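Local coordinates for Rho GTPase-activating protein 5 (Homo sapiens, PDB 5U4V) that probably switches off Rho-type GTPases by stimulating their GTP hydrolysis, and carries a pseudoGTPase domain, pG1, at residues Glu26-Ser31 with Leu47-Ala52; Val9-Leu14 with Gln161-Val166. One frame throughout, in Å; residues are numbered along the deposited sequence.

Interaction 1: Glu26-Ser31 with Leu47-Ala52; sequences EIRTQS and LRPVDA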
# COMPACT_ATOMS: atom_id res chain seq x y z
N GLU A 26 3.38 -9.66 -8.18
CA GLU A 26 2.03 -9.84 -8.69
C GLU A 26 1.64 -8.73 -9.63
O GLU A 26 1.11 -8.98 -10.70
CB GLU A 26 1.03 -9.87 -7.56
CG GLU A 26 -0.41 -9.97 -8.00
CD GLU A 26 -0.93 -11.38 -7.87
OE1 GLU A 26 -1.82 -11.76 -8.65
OE2 GLU A 26 -0.45 -12.10 -6.99
N ILE A 27 1.93 -7.51 -9.22
CA ILE A 27 1.62 -6.33 -9.98
C ILE A 27 2.47 -6.21 -11.27
O ILE A 27 1.94 -5.88 -12.33
CB ILE A 27 1.74 -5.04 -9.14
CG1 ILE A 27 0.79 -5.05 -7.93
CG2 ILE A 27 1.43 -3.82 -10.00
CD1 ILE A 27 0.70 -3.73 -7.17
N ARG A 28 3.77 -6.46 -11.18
CA ARG A 28 4.66 -6.39 -12.35
C ARG A 28 4.31 -7.34 -13.49
O ARG A 28 4.58 -7.01 -14.64
CB ARG A 28 6.13 -6.60 -11.95
CG ARG A 28 6.79 -5.35 -11.36
CD ARG A 28 8.05 -5.76 -10.68
NE ARG A 28 8.58 -4.73 -9.79
CZ ARG A 28 9.65 -4.89 -9.01
NH1 ARG A 28 10.35 -6.01 -9.02
NH2 ARG A 28 10.04 -3.90 -8.24
N THR A 29 3.70 -8.49 -13.18
CA THR A 29 3.33 -9.43 -14.23
C THR A 29 2.23 -8.83 -15.15
O THR A 29 1.91 -9.41 -16.19
CB THR A 29 2.79 -10.77 -13.70
OG1 THR A 29 1.60 -10.55 -12.94
CG2 THR A 29 3.79 -11.50 -12.92
N GLN A 30 1.66 -7.70 -14.73
CA GLN A 30 0.58 -7.07 -15.47
C GLN A 30 1.07 -5.87 -16.24
O GLN A 30 0.29 -5.24 -16.91
CB GLN A 30 -0.59 -6.70 -14.55
CG GLN A 30 -1.19 -7.86 -13.77
CD GLN A 30 -1.65 -9.00 -14.68
OE1 GLN A 30 -2.51 -8.83 -15.55
NE2 GLN A 30 -1.11 -10.18 -14.44
N SER A 31 2.38 -5.56 -16.11
CA SER A 31 2.96 -4.41 -16.76
C SER A 31 3.05 -4.67 -18.25
O SER A 31 3.84 -5.49 -18.70
CB SER A 31 4.33 -4.05 -16.16
OG SER A 31 5.31 -5.00 -16.56
N LEU A 47 7.31 0.22 -8.49
CA LEU A 47 7.03 -0.46 -7.24
C LEU A 47 8.30 -0.86 -6.53
O LEU A 47 9.08 -1.69 -7.00
CB LEU A 47 6.14 -1.68 -7.47
CG LEU A 47 4.79 -1.19 -8.03
CD1 LEU A 47 3.93 -2.36 -8.47
CD2 LEU A 47 4.02 -0.25 -7.10
N ARG A 48 8.49 -0.26 -5.37
CA ARG A 48 9.67 -0.51 -4.58
C ARG A 48 9.30 -1.14 -3.25
O ARG A 48 8.95 -0.42 -2.31
CB ARG A 48 10.38 0.81 -4.32
CG ARG A 48 10.94 1.48 -5.54
CD ARG A 48 11.73 2.71 -5.16
NE ARG A 48 12.24 3.37 -6.34
CZ ARG A 48 12.84 4.56 -6.35
NH1 ARG A 48 13.05 5.25 -5.23
NH2 ARG A 48 13.26 5.08 -7.50
N PRO A 49 9.43 -2.46 -3.12
CA PRO A 49 9.23 -3.09 -1.80
C PRO A 49 10.38 -2.76 -0.88
O PRO A 49 11.50 -2.65 -1.33
CB PRO A 49 9.23 -4.60 -2.10
CG PRO A 49 9.16 -4.72 -3.56
CD PRO A 49 9.71 -3.46 -4.16
N VAL A 50 10.08 -2.58 0.40
CA VAL A 50 11.05 -2.07 1.36
C VAL A 50 11.06 -2.85 2.66
O VAL A 50 10.04 -3.39 3.08
CB VAL A 50 10.75 -0.60 1.71
CG1 VAL A 50 11.04 0.32 0.54
CG2 VAL A 50 9.31 -0.44 2.17
N ASP A 51 12.19 -2.90 3.33
CA ASP A 51 12.13 -3.37 4.70
C ASP A 51 13.05 -2.54 5.59
O ASP A 51 13.85 -1.77 5.08
CB ASP A 51 12.46 -4.84 4.77
CG ASP A 51 11.78 -5.54 5.93
OD1 ASP A 51 11.79 -4.97 7.05
OD2 ASP A 51 11.28 -6.66 5.73
N ALA A 52 12.93 -2.66 6.92
CA ALA A 52 13.87 -1.98 7.82
C ALA A 52 15.24 -2.64 7.85
O ALA A 52 16.26 -1.95 7.72
CB ALA A 52 13.30 -1.86 9.23
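Arg28, on helix 19-28, hydrogen-bonds to the backbone of Leu47. Arg28 NH2 meets Leu47 O at 2.7 Å. The oxygen lies at the edge of the guanidinium, close to its plane. The nitrogen sits nearly in line with the carbonyl bond, with a C=O...N angle of 161°, but the hydrogen bond is bent, with an N-H...O angle of 137°. The side chain starts with CG anti to the carbonyl carbon (chi1 -80°) and then runs extended to NE, which carries the charged group across to the strand. Arg28 NH2 also passes Pro49 CD, a loose contact at 4.1 Å.

The apolar part joins Ile27 and Leu47. Both are buried, and their side chains cross at about a right angle. One methyl does the touching from the strand: Leu47 CD1 rests against the branch point of Ile27, nearest to CG2 and CB, with Ile27 CD1 at 3.7 Å from it.

Bonds within 26-31 hold its own turn together. Arg28 to Ser31 form a type I beta turn. Arg28 O accepts twice from Ser31: from N at 3.0 Å and from OG at 2.9 Å. Thr29 OG1 gives a bond back to Glu26 O, at 2.8 Å, and takes one from Gln30 NE2.

Helix 19-28 thus lies against strand 41-50. Pro49 continues the packing along the helix at Ala20, Gln21 and Ala24. Tyr36 of strand 36-38, the neighbour of 41-50 in the sheet, touches Ile27, Arg28 and Ser31.

Interaction 2: Val9-Leu14 with Gln161-Val166; sequences VNLFIL and QALRGV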
# COMPACT_ATOMS: atom_id res chain seq x y z
N VAL A 9 4.80 7.35 -10.84
CA VAL A 9 4.53 7.36 -9.43
C VAL A 9 5.45 6.41 -8.73
O VAL A 9 5.68 5.31 -9.20
CB VAL A 9 3.06 7.01 -9.16
CG1 VAL A 9 2.77 7.08 -7.66
CG2 VAL A 9 2.15 7.95 -9.93
N ASN A 10 6.02 6.85 -7.64
CA ASN A 10 6.92 6.00 -6.88
C ASN A 10 6.13 5.31 -5.83
O ASN A 10 5.75 5.92 -4.85
CB ASN A 10 8.01 6.83 -6.24
CG ASN A 10 9.30 6.77 -7.02
OD1 ASN A 10 9.71 5.69 -7.41
ND2 ASN A 10 9.97 7.91 -7.22
N LEU A 11 5.86 4.03 -6.01
CA LEU A 11 5.02 3.36 -5.04
C LEU A 11 5.81 2.46 -4.17
O LEU A 11 6.12 1.34 -4.56
CB LEU A 11 3.97 2.53 -5.74
CG LEU A 11 2.60 3.16 -5.67
CD1 LEU A 11 1.62 2.35 -6.51
CD2 LEU A 11 2.23 3.13 -4.20
N PHE A 12 6.12 2.93 -2.99
CA PHE A 12 6.75 2.07 -2.01
C PHE A 12 5.74 1.08 -1.44
O PHE A 12 4.52 1.35 -1.37
CB PHE A 12 7.38 2.91 -0.90
CG PHE A 12 8.40 3.91 -1.38
CD1 PHE A 12 9.74 3.55 -1.52
CD2 PHE A 12 8.03 5.24 -1.66
CE1 PHE A 12 10.69 4.47 -1.95
CE2 PHE A 12 8.98 6.18 -2.06
CZ PHE A 12 10.32 5.80 -2.20
N ILE A 13 6.25 -0.09 -1.05
CA ILE A 13 5.42 -1.15 -0.52
C ILE A 13 6.09 -1.75 0.72
O ILE A 13 7.18 -2.38 0.60
CB ILE A 13 5.13 -2.29 -1.54
CG1 ILE A 13 4.30 -1.79 -2.72
CG2 ILE A 13 4.40 -3.44 -0.86
CD1 ILE A 13 4.16 -2.81 -3.87
N LEU A 14 5.44 -1.58 1.87
CA LEU A 14 5.87 -2.16 3.15
C LEU A 14 5.23 -3.49 3.40
O LEU A 14 4.04 -3.70 3.09
CB LEU A 14 5.49 -1.25 4.27
CG LEU A 14 6.48 -0.15 4.62
CD1 LEU A 14 5.71 0.95 5.32
CD2 LEU A 14 7.55 -0.73 5.55
N GLN A 161 -8.36 -1.32 -6.87
CA GLN A 161 -8.96 -0.42 -5.92
C GLN A 161 -7.89 0.23 -5.08
O GLN A 161 -7.90 1.44 -4.89
CB GLN A 161 -9.94 -1.17 -5.00
CG GLN A 161 -11.27 -1.56 -5.62
CD GLN A 161 -12.12 -2.41 -4.66
OE1 GLN A 161 -11.81 -2.54 -3.45
NE2 GLN A 161 -13.22 -2.99 -5.17
N ALA A 162 -6.98 -0.60 -4.58
CA ALA A 162 -5.83 -0.15 -3.79
C ALA A 162 -5.01 0.85 -4.57
O ALA A 162 -4.56 1.87 -4.01
CB ALA A 162 -4.95 -1.34 -3.43
N LEU A 163 -4.83 0.55 -5.86
CA LEU A 163 -4.05 1.40 -6.75
C LEU A 163 -4.75 2.73 -6.99
O LEU A 163 -4.11 3.78 -6.92
CB LEU A 163 -3.79 0.71 -8.06
CG LEU A 163 -2.61 -0.26 -8.02
CD1 LEU A 163 -2.63 -1.08 -9.32
CD2 LEU A 163 -1.27 0.48 -7.83
N ARG A 164 -6.07 2.69 -7.21
CA ARG A 164 -6.77 3.92 -7.39
C ARG A 164 -6.89 4.70 -6.09
O ARG A 164 -6.94 5.93 -6.10
CB ARG A 164 -8.07 3.73 -8.11
CG ARG A 164 -9.13 2.96 -7.37
CD ARG A 164 -10.43 3.04 -8.14
NE ARG A 164 -10.37 2.34 -9.41
CZ ARG A 164 -10.70 1.07 -9.59
NH1 ARG A 164 -11.13 0.33 -8.59
NH2 ARG A 164 -10.63 0.55 -10.81
N GLY A 165 -6.85 3.99 -4.97
CA GLY A 165 -6.71 4.63 -3.68
C GLY A 165 -5.51 5.59 -3.66
O GLY A 165 -5.70 6.82 -3.52
N VAL A 166 -4.30 5.05 -3.82
CA VAL A 166 -3.07 5.84 -3.74
C VAL A 166 -3.05 6.93 -4.78
O VAL A 166 -2.74 8.06 -4.47
CB VAL A 166 -1.79 4.98 -3.89
CG1 VAL A 166 -0.55 5.85 -3.95
CG2 VAL A 166 -1.64 4.07 -2.72
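The hydrogen bond from Gly165 N to Gln161 O, 2.8 Å, belongs to the helical turn that presents Leu163 and Val166 to Leu11. A second bond of the same i to i+4 kind, Val166 N to Ala162 O, is longer at 3.2 Å. Polar groups of this turn have partners elsewhere in the chain. Arg164 makes a salt bridge through NH2 to Asp39, and Gly165 O accepts from Ser169 OG.

The contact between strand and helix is apolar throughout. Leu11 is its centre, and its two methyls go to different partners. Leu11 CD1 meets Leu163 CD2 at 3.7 Å. Leu11 CD2 meets Val166 CG1 at 3.9 Å. The fork of Leu11 therefore spans two helix residues three positions apart, which lie on one side of the helix.

The two meetings differ in direction. Leu11 and Val166 lie alongside each other and run in opposite directions, each directed toward the opposing segment. Val166 CG1 stands anti to its own backbone N (chi1 173°), and this methyl is the one that reaches Leu11. Leu163 crosses Leu11 at a slant; its CB does not aim at the strand, but the branch end bends over to it.

All three touching residues are buried. Phe72 of strand 69-75 packs on both Leu163 and Val166, and Thr110 of strand 109-114 also touches Val166. This is the layered packing of a G domain of the P-loop NTPase type: the C-terminal helix 156-173 covers one face of a largely parallel sheet, over the central strand 8-14.

The centres of interactions 1 and 2 are 10 Å apart, and both rest on one sheet. Strands 41-50 and 8-14 are parallel neighbours, probably joined by Arg48 N to Leu11 O (3.0 Å) and Val50 N to Ile13 O (2.9 Å). Leu47 also packs on Leu11, so the two apolar clusters meet. Along the chain, strand 8-14 comes first, then helix 19-28 and strand 41-50, and helix 156-173 last. Interaction 1 is thus local, while interaction 2 joins a strand near the start of the modelled chain to a helix near its end. Helices 19-28 and 156-173 share a face of the sheet, consistent with a Ras-like G-domain scaffold in this pseudoGTPase.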